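Side-chain contacts in N-hydroxyarylamine O-acetyltransferase (Bacillus cereus, PDB 4DMO), which probably transfers acetyl groups to arylamines and N-hydroxyarylamines, working through an unusual Cys-His-Glu catalytic triad: residues Val22-Leu27 with Glu120-Glu125; Thr77-Leu82 with Ile111-Thr116. All blocks are in the same frame, centred on the assembly; numbering follows the deposited sequence.

Contact 1. Residues Val22-Leu27 with Glu120-Glu125; sequences VSFEDL and ELYLIE
Phe-24 drives a corner of its ring into the face of Tyr-122, and this edge-to-face pair is the whole of the close contact. Phe-24 CZ stands 3.6 Å above the tyrosine plane, over the middle of the ring, and reaches Tyr-122 CE2 at 3.6 Å. Behind it, Phe-24 CE1 settles near the other flank of the same ring, 3.9 Å from Tyr-122 CD1. The centroids are 4.8 Å apart and the planes meet at 56°, a tilted rather than upright T. Phe-24 gets there by an extended first torsion: CG lies anti to the backbone N (chi1 -180°), which sends the ring out from the loop across to the strand. His-117 stacks on Phe-24 as well, giving the phenyl ring a second aromatic neighbour.

Around this point the fit slackens. On the inner side Leu-27 and Ile-124 face each other, but Leu-27 CD1 and Ile-124 CD1 stay 4.8 Å apart; each finds closer company in Leu-115 and Leu-82. On the outer side both aromatic rings remain partly exposed. The loop takes its shape from within: Ser-23 N donates to Asp-26 OD2 over 2.9 Å, an almost straight bond (172°) that meets the carboxylate from above its plane, while Asp-26 N returns a weak bond to Ser-23 OG. Lys-19 forms a salt bridge to the other carboxylate oxygen of Asp-26.

The arrangement is a tilted edge-to-face aromatic pair at the surface, joining the residues that lead into helix 27-37 to strand 120-124, a strand near the margin of the large antiparallel sheet in this arylamine N-acetyltransferase fold. Just past that strand comes Glu-125, bonded to His-110 and probably the glutamate of the triad.

Contact 2. Residues Thr77-Leu82 with Ile111-Thr116; sequences TMYYFL and IATVLT
Thr-113 rises from its strand into the angle between Tyr-79 and Leu-82, one helical turn apart on the helix above. Its two branches divide the work. OG1 lies beside the root of the tyrosine, 3.8 Å from Tyr-79 CB, while CG2 is near the plane of the Tyr-79 ring, at its edge, and also 4.4 Å from Leu-82 CD1. The threonine torsion sets this up: with chi1 at -57°, CG2 is anti to the backbone N and OG1 anti to the carbonyl carbon. A chi1 of 168° carries the Tyr-79 ring alongside Thr-113, which therefore meets CB and the ring edge, not a face.

Close by, the backbones approach to 6.1 Å between Tyr-79 CA and Thr-113 CA but diverge to 8.5 Å between Leu-82 CA and Leu-115 CA. Both leucines turn toward the opposing segment where the backbones are further apart, yet Leu-82 CD1 stays 5.1 Å from Leu-115 CD2. Val-89 of the adjoining strand touches Tyr-79, Leu-82 and Leu-115, and Ile-124 packs on Thr-113 and Leu-115 from the other neighbouring strand.

One turn earlier in the helix, Asn-75 ND2 donates to Ile-111 O and to Glu-125 OE2, tying helix, strand and probable triad glutamate together. Across 77-82 and 111-116 themselves the chemistry is almost wholly van der Waals, which implies that helix 71-84 is seated on the sheet here by shape, while Asn-75 adds a directional bond to the strand.

Contact 2 belongs to the buried interior, contact 1 to the surface, their centres about 9 Å apart, yet they lean on adjacent strands of one sheet. Strands 103-117 and 120-124 follow each other in the chain and pair directly, Tyr-122 O accepting from Leu-115 N and Ile-124 N giving to Thr-113 O, each at 2.7 Å. Leu-27 CD1, 3.3 Å from Leu-115 CD2, joins them through side chains. The chemistry changes with depth: contact 1 relies on one tilted aromatic pair at the margin, contact 2 on loose van der Waals contact between a threonine, a tyrosine and a leucine. In sequence, contact 2 is nested within the loop that contact 1 closes.

Contact 1. Residues Val22-Leu27 with Glu120-Glu125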
ATOM      1  N   VAL A  22     -18.972  -6.646  -8.263  1.00 43.63           N
ATOM      2  CA  VAL A  22     -18.368  -5.971  -7.106  1.00 33.39           C
ATOM      3  C   VAL A  22     -18.935  -4.548  -6.952  1.00 28.45           C
ATOM      4  O   VAL A  22     -18.897  -3.744  -7.876  1.00 34.78           O
ATOM      5  CB  VAL A  22     -16.806  -5.896  -7.255  1.00 40.60           C
ATOM      6  CG1 VAL A  22     -16.138  -5.381  -5.964  1.00 29.27           C
ATOM      7  CG2 VAL A  22     -16.245  -7.254  -7.618  1.00 39.37           C
ATOM      8  N   SER A  23     -19.444  -4.225  -5.780  1.00 25.31           N
ATOM      9  CA  SER A  23     -20.043  -2.918  -5.579  1.00 33.88           C
ATOM     10  C   SER A  23     -19.107  -2.004  -4.835  1.00 39.39           C
ATOM     11  O   SER A  23     -18.094  -2.443  -4.280  1.00 38.17           O
ATOM     12  CB  SER A  23     -21.357  -3.033  -4.784  1.00 47.64           C
ATOM     13  OG  SER A  23     -21.119  -3.319  -3.408  1.00 47.52           O
ATOM     14  N   PHE A  24     -19.471  -0.725  -4.796  1.00 39.71           N
ATOM     15  CA  PHE A  24     -18.688   0.264  -4.067  1.00 34.66           C
ATOM     16  C   PHE A  24     -18.636  -0.054  -2.589  1.00 37.80           C
ATOM     17  O   PHE A  24     -17.587   0.041  -1.935  1.00 38.80           O
ATOM     18  CB  PHE A  24     -19.278   1.654  -4.255  1.00 31.25           C
ATOM     19  CG  PHE A  24     -18.520   2.711  -3.537  1.00 34.18           C
ATOM     20  CD1 PHE A  24     -17.405   3.280  -4.117  1.00 36.17           C
ATOM     21  CD2 PHE A  24     -18.892   3.126  -2.273  1.00 32.81           C
ATOM     22  CE1 PHE A  24     -16.681   4.258  -3.461  1.00 32.17           C
ATOM     23  CE2 PHE A  24     -18.155   4.111  -1.625  1.00 39.71           C
ATOM     24  CZ  PHE A  24     -17.049   4.662  -2.235  1.00 27.35           C
ATOM     25  N   GLU A  25     -19.789  -0.422  -2.055  1.00 39.67           N
ATOM     26  CA  GLU A  25     -19.923  -0.679  -0.633  1.00 38.47           C
ATOM     27  C   GLU A  25     -19.037  -1.845  -0.187  1.00 34.66           C
ATOM     28  O   GLU A  25     -18.743  -1.982   1.008  1.00 32.75           O
ATOM     29  CB  GLU A  25     -21.409  -0.907  -0.314  1.00 51.16           C
ATOM     30  CG  GLU A  25     -21.730  -1.050   1.154  1.00 61.17           C
ATOM     31  CD  GLU A  25     -22.986  -0.300   1.556  1.00 68.75           C
ATOM     32  OE1 GLU A  25     -22.915   0.945   1.657  1.00 79.38           O
ATOM     33  OE2 GLU A  25     -24.037  -0.941   1.781  1.00 72.32           O
ATOM     34  N   ASP A  26     -18.631  -2.668  -1.170  1.00 34.69           N
ATOM     35  CA  ASP A  26     -17.726  -3.814  -0.980  1.00 30.63           C
ATOM     36  C   ASP A  26     -16.244  -3.411  -0.820  1.00 34.83           C
ATOM     37  O   ASP A  26     -15.434  -4.172  -0.296  1.00 31.36           O
ATOM     38  CB  ASP A  26     -17.789  -4.760  -2.186  1.00 31.64           C
ATOM     39  CG  ASP A  26     -19.117  -5.502  -2.319  1.00 40.71           C
ATOM     40  OD1 ASP A  26     -19.829  -5.704  -1.313  1.00 44.61           O
ATOM     41  OD2 ASP A  26     -19.408  -5.933  -3.452  1.00 34.79           O
ATOM     42  N   LEU A  27     -15.883  -2.236  -1.311  1.00 28.34           N
ATOM     43  CA  LEU A  27     -14.478  -1.857  -1.427  1.00 31.17           C
ATOM     44  C   LEU A  27     -13.765  -1.814  -0.083  1.00 24.85           C
ATOM     45  O   LEU A  27     -12.650  -2.341   0.073  1.00 23.48           O
ATOM     46  CB  LEU A  27     -14.387  -0.510  -2.109  1.00 28.84           C
ATOM     47  CG  LEU A  27     -14.884  -0.571  -3.546  1.00 23.38           C
ATOM     48  CD1 LEU A  27     -14.733   0.770  -4.189  1.00 26.92           C
ATOM     49  CD2 LEU A  27     -14.143  -1.635  -4.336  1.00 27.64           C
ATOM     50  N   GLU A 120     -18.320  11.061  -8.111  1.00 25.00           N
ATOM     51  CA  GLU A 120     -17.459  11.583  -7.051  1.00 29.33           C
ATOM     52  C   GLU A 120     -16.176  10.786  -6.907  1.00 35.14           C
ATOM     53  O   GLU A 120     -16.145   9.565  -7.109  1.00 30.78           O
ATOM     54  CB  GLU A 120     -18.205  11.641  -5.721  1.00 33.68           C
ATOM     55  CG  GLU A 120     -19.029  12.932  -5.534  1.00 44.83           C
ATOM     56  CD  GLU A 120     -19.975  12.843  -4.360  1.00 51.39           C
ATOM     57  OE1 GLU A 120     -19.989  11.779  -3.695  1.00 48.64           O
ATOM     58  OE2 GLU A 120     -20.693  13.837  -4.102  1.00 55.24           O
ATOM     59  N   LEU A 121     -15.123  11.495  -6.518  1.00 35.34           N
ATOM     60  CA  LEU A 121     -13.784  10.942  -6.542  1.00 30.33           C
ATOM     61  C   LEU A 121     -13.444  10.384  -5.182  1.00 36.53           C
ATOM     62  O   LEU A 121     -13.793  10.989  -4.160  1.00 30.54           O
ATOM     63  CB  LEU A 121     -12.766  12.006  -6.944  1.00 21.40           C
ATOM     64  CG  LEU A 121     -12.347  12.095  -8.413  1.00 35.59           C
ATOM     65  CD1 LEU A 121     -10.934  12.693  -8.507  1.00 39.02           C
ATOM     66  CD2 LEU A 121     -12.382  10.750  -9.137  1.00 36.91           C
ATOM     67  N   TYR A 122     -12.787   9.216  -5.198  1.00 27.12           N
ATOM     68  CA  TYR A 122     -12.254   8.584  -3.997  1.00 29.91           C
ATOM     69  C   TYR A 122     -10.826   8.161  -4.245  1.00 26.86           C
ATOM     70  O   TYR A 122     -10.503   7.657  -5.310  1.00 26.94           O
ATOM     71  CB  TYR A 122     -13.087   7.361  -3.592  1.00 34.37           C
ATOM     72  CG  TYR A 122     -14.533   7.696  -3.296  1.00 27.75           C
ATOM     73  CD1 TYR A 122     -15.430   7.888  -4.319  1.00 22.29           C
ATOM     74  CD2 TYR A 122     -14.981   7.829  -1.988  1.00 30.21           C
ATOM     75  CE1 TYR A 122     -16.727   8.216  -4.072  1.00 22.68           C
ATOM     76  CE2 TYR A 122     -16.290   8.166  -1.719  1.00 25.37           C
ATOM     77  CZ  TYR A 122     -17.164   8.350  -2.772  1.00 28.73           C
ATOM     78  OH  TYR A 122     -18.475   8.670  -2.530  1.00 36.23           O
ATOM     79  N   LEU A 123      -9.981   8.382  -3.249  1.00 32.20           N
ATOM     80  CA  LEU A 123      -8.624   7.857  -3.238  1.00 20.73           C
ATOM     81  C   LEU A 123      -8.669   6.442  -2.679  1.00 23.30           C
ATOM     82  O   LEU A 123      -9.145   6.219  -1.560  1.00 19.73           O
ATOM     83  CB  LEU A 123      -7.754   8.715  -2.346  1.00 21.15           C
ATOM     84  CG  LEU A 123      -6.292   8.369  -2.109  1.00 22.61           C
ATOM     85  CD1 LEU A 123      -5.441   8.654  -3.346  1.00 23.41           C
ATOM     86  CD2 LEU A 123      -5.820   9.175  -0.924  1.00 23.55           C
ATOM     87  N   ILE A 124      -8.173   5.489  -3.462  1.00 21.75           N
ATOM     88  CA  ILE A 124      -8.017   4.115  -2.990  1.00 18.81           C
ATOM     89  C   ILE A 124      -6.553   3.841  -2.575  1.00 19.43           C
ATOM     90  O   ILE A 124      -5.654   3.746  -3.419  1.00 18.23           O
ATOM     91  CB  ILE A 124      -8.460   3.127  -4.089  1.00 19.30           C
ATOM     92  CG1 ILE A 124      -9.854   3.526  -4.609  1.00 28.98           C
ATOM     93  CG2 ILE A 124      -8.400   1.686  -3.579  1.00 21.20           C
ATOM     94  CD1 ILE A 124     -10.955   3.658  -3.509  1.00 22.68           C
ATOM     95  N   GLU A 125      -6.329   3.719  -1.272  1.00 15.43           N
ATOM     96  CA  GLU A 125      -4.974   3.618  -0.739  1.00 19.73           C
ATOM     97  C   GLU A 125      -4.781   2.342   0.053  1.00 16.11           C
ATOM     98  O   GLU A 125      -5.264   2.201   1.183  1.00 11.17           O
ATOM     99  CB  GLU A 125      -4.628   4.836   0.134  1.00 17.54           C
ATOM    100  CG  GLU A 125      -3.224   4.828   0.694  1.00 20.11           C
ATOM    101  CD  GLU A 125      -2.173   4.715  -0.398  1.00 18.48           C
ATOM    102  OE1 GLU A 125      -1.994   5.700  -1.157  1.00 14.42           O
ATOM    103  OE2 GLU A 125      -1.508   3.650  -0.470  1.00 13.01           O
TER

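Contact 2. Residues Thr77-Leu82 with Ile111-Thr116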
ATOM      1  N   THR A  77      -1.702  -3.170  -8.142  1.00 14.49           N
ATOM      2  CA  THR A  77      -2.409  -4.441  -8.000  1.00 20.25           C
ATOM      3  C   THR A  77      -3.902  -4.211  -7.796  1.00 19.98           C
ATOM      4  O   THR A  77      -4.718  -4.879  -8.407  1.00 14.67           O
ATOM      5  CB  THR A  77      -1.880  -5.282  -6.805  1.00 16.86           C
ATOM      6  OG1 THR A  77      -0.519  -5.605  -7.023  1.00 13.85           O
ATOM      7  CG2 THR A  77      -2.656  -6.580  -6.644  1.00 22.78           C
ATOM      8  N   MET A  78      -4.247  -3.291  -6.892  1.00 20.13           N
ATOM      9  CA  MET A  78      -5.640  -3.022  -6.553  1.00 16.89           C
ATOM     10  C   MET A  78      -6.303  -2.330  -7.747  1.00 18.80           C
ATOM     11  O   MET A  78      -7.386  -2.691  -8.189  1.00 23.72           O
ATOM     12  CB  MET A  78      -5.720  -2.170  -5.285  1.00 19.38           C
ATOM     13  CG  MET A  78      -7.111  -1.612  -4.965  1.00 23.25           C
ATOM     14  SD  MET A  78      -8.375  -2.866  -4.630  1.00 23.72           S
ATOM     15  CE  MET A  78      -7.943  -3.344  -2.974  1.00 23.64           C
ATOM     16  N   TYR A  79      -5.603  -1.365  -8.300  1.00 19.08           N
ATOM     17  CA  TYR A  79      -6.015  -0.758  -9.548  1.00 21.62           C
ATOM     18  C   TYR A  79      -6.489  -1.803 -10.587  1.00 25.61           C
ATOM     19  O   TYR A  79      -7.611  -1.703 -11.070  1.00 27.40           O
ATOM     20  CB  TYR A  79      -4.845   0.047 -10.101  1.00 15.00           C
ATOM     21  CG  TYR A  79      -5.016   0.493 -11.523  1.00 18.46           C
ATOM     22  CD1 TYR A  79      -5.916   1.484 -11.837  1.00 21.90           C
ATOM     23  CD2 TYR A  79      -4.250  -0.064 -12.551  1.00 20.35           C
ATOM     24  CE1 TYR A  79      -6.076   1.909 -13.128  1.00 24.83           C
ATOM     25  CE2 TYR A  79      -4.395   0.362 -13.845  1.00 27.72           C
ATOM     26  CZ  TYR A  79      -5.317   1.356 -14.124  1.00 24.02           C
ATOM     27  OH  TYR A  79      -5.497   1.798 -15.396  1.00 21.57           O
ATOM     28  N   TYR A  80      -5.655  -2.795 -10.930  1.00 18.12           N
ATOM     29  CA  TYR A  80      -6.046  -3.815 -11.923  1.00 25.81           C
ATOM     30  C   TYR A  80      -7.268  -4.604 -11.497  1.00 25.23           C
ATOM     31  O   TYR A  80      -8.171  -4.831 -12.307  1.00 29.99           O
ATOM     32  CB  TYR A  80      -4.906  -4.797 -12.251  1.00 16.63           C
ATOM     33  CG  TYR A  80      -3.734  -4.135 -12.943  1.00 20.13           C
ATOM     34  CD1 TYR A  80      -3.872  -3.528 -14.178  1.00 20.58           C
ATOM     35  CD2 TYR A  80      -2.500  -4.081 -12.326  1.00 14.56           C
ATOM     36  CE1 TYR A  80      -2.807  -2.916 -14.770  1.00 24.42           C
ATOM     37  CE2 TYR A  80      -1.447  -3.479 -12.901  1.00 20.74           C
ATOM     38  CZ  TYR A  80      -1.591  -2.891 -14.123  1.00 24.15           C
ATOM     39  OH  TYR A  80      -0.507  -2.282 -14.701  1.00 29.36           O
ATOM     40  N   PHE A  81      -7.332  -4.976 -10.229  1.00 24.49           N
ATOM     41  CA  PHE A  81      -8.507  -5.662  -9.740  1.00 27.37           C
ATOM     42  C   PHE A  81      -9.743  -4.799  -9.929  1.00 31.57           C
ATOM     43  O   PHE A  81     -10.795  -5.300 -10.357  1.00 28.41           O
ATOM     44  CB  PHE A  81      -8.393  -5.971  -8.270  1.00 24.56           C
ATOM     45  CG  PHE A  81      -9.658  -6.493  -7.686  1.00 22.42           C
ATOM     46  CD1 PHE A  81     -10.047  -7.794  -7.910  1.00 28.05           C
ATOM     47  CD2 PHE A  81     -10.478  -5.676  -6.942  1.00 29.69           C
ATOM     48  CE1 PHE A  81     -11.230  -8.280  -7.378  1.00 29.46           C
ATOM     49  CE2 PHE A  81     -11.660  -6.156  -6.410  1.00 24.51           C
ATOM     50  CZ  PHE A  81     -12.028  -7.461  -6.628  1.00 30.55           C
ATOM     51  N   LEU A  82      -9.617  -3.512  -9.597  1.00 30.89           N
ATOM     52  CA  LEU A  82     -10.765  -2.588  -9.643  1.00 36.17           C
ATOM     53  C   LEU A  82     -11.214  -2.357 -11.085  1.00 30.72           C
ATOM     54  O   LEU A  82     -12.405  -2.300 -11.363  1.00 32.54           O
ATOM     55  CB  LEU A  82     -10.438  -1.246  -8.960  1.00 26.68           C
ATOM     56  CG  LEU A  82     -10.284  -1.331  -7.436  1.00 24.71           C
ATOM     57  CD1 LEU A  82      -9.888   0.003  -6.833  1.00 23.55           C
ATOM     58  CD2 LEU A  82     -11.563  -1.820  -6.784  1.00 25.98           C
ATOM     59  N   ILE A 111       2.836   5.962  -5.591  1.00 15.51           N
ATOM     60  CA  ILE A 111       1.788   5.721  -6.561  1.00 12.97           C
ATOM     61  C   ILE A 111       0.559   5.331  -5.802  1.00 12.41           C
ATOM     62  O   ILE A 111       0.658   4.646  -4.801  1.00 18.16           O
ATOM     63  CB  ILE A 111       2.129   4.582  -7.490  1.00 16.55           C
ATOM     64  CG1 ILE A 111       3.352   4.931  -8.319  1.00 17.18           C
ATOM     65  CG2 ILE A 111       0.927   4.210  -8.367  1.00 14.41           C
ATOM     66  CD1 ILE A 111       3.126   6.008  -9.335  1.00 21.61           C
ATOM     67  N   ALA A 112      -0.598   5.760  -6.280  1.00 15.59           N
ATOM     68  CA  ALA A 112      -1.880   5.432  -5.651  1.00 15.46           C
ATOM     69  C   ALA A 112      -2.953   5.375  -6.721  1.00 18.03           C
ATOM     70  O   ALA A 112      -2.695   5.618  -7.909  1.00 22.40           O
ATOM     71  CB  ALA A 112      -2.246   6.459  -4.591  1.00 21.50           C
ATOM     72  N   THR A 113      -4.163   5.064  -6.287  1.00 23.86           N
ATOM     73  CA  THR A 113      -5.277   4.821  -7.176  1.00 21.61           C
ATOM     74  C   THR A 113      -6.428   5.774  -6.878  1.00 21.51           C
ATOM     75  O   THR A 113      -6.755   5.997  -5.717  1.00 29.74           O
ATOM     76  CB  THR A 113      -5.788   3.383  -6.960  1.00 23.38           C
ATOM     77  OG1 THR A 113      -4.729   2.443  -7.163  1.00 19.80           O
ATOM     78  CG2 THR A 113      -6.920   3.062  -7.908  1.00 24.88           C
ATOM     79  N   VAL A 114      -7.056   6.340  -7.899  1.00 15.98           N
ATOM     80  CA  VAL A 114      -8.283   7.105  -7.663  1.00 28.54           C
ATOM     81  C   VAL A 114      -9.448   6.433  -8.397  1.00 27.56           C
ATOM     82  O   VAL A 114      -9.296   5.881  -9.502  1.00 26.89           O
ATOM     83  CB  VAL A 114      -8.175   8.578  -8.076  1.00 29.35           C
ATOM     84  CG1 VAL A 114      -7.059   9.270  -7.290  1.00 19.23           C
ATOM     85  CG2 VAL A 114      -7.946   8.668  -9.551  1.00 33.23           C
ATOM     86  N   LEU A 115     -10.585   6.435  -7.723  1.00 23.12           N
ATOM     87  CA  LEU A 115     -11.786   5.755  -8.179  1.00 27.80           C
ATOM     88  C   LEU A 115     -12.955   6.754  -8.283  1.00 31.72           C
ATOM     89  O   LEU A 115     -13.174   7.578  -7.396  1.00 24.46           O
ATOM     90  CB  LEU A 115     -12.157   4.628  -7.210  1.00 20.74           C
ATOM     91  CG  LEU A 115     -13.550   4.034  -7.491  1.00 32.24           C
ATOM     92  CD1 LEU A 115     -13.588   3.369  -8.836  1.00 40.43           C
ATOM     93  CD2 LEU A 115     -13.981   3.048  -6.424  1.00 40.52           C
ATOM     94  N   THR A 116     -13.697   6.644  -9.374  1.00 31.30           N
ATOM     95  CA  THR A 116     -14.881   7.435  -9.616  1.00 30.82           C
ATOM     96  C   THR A 116     -16.126   6.602  -9.402  1.00 31.95           C
ATOM     97  O   THR A 116     -16.352   5.615 -10.098  1.00 34.62           O
ATOM     98  CB  THR A 116     -14.893   7.929 -11.052  1.00 32.71           C
ATOM     99  OG1 THR A 116     -13.739   8.740 -11.271  1.00 37.54           O
ATOM    100  CG2 THR A 116     -16.125   8.735 -11.340  1.00 40.67           C
TER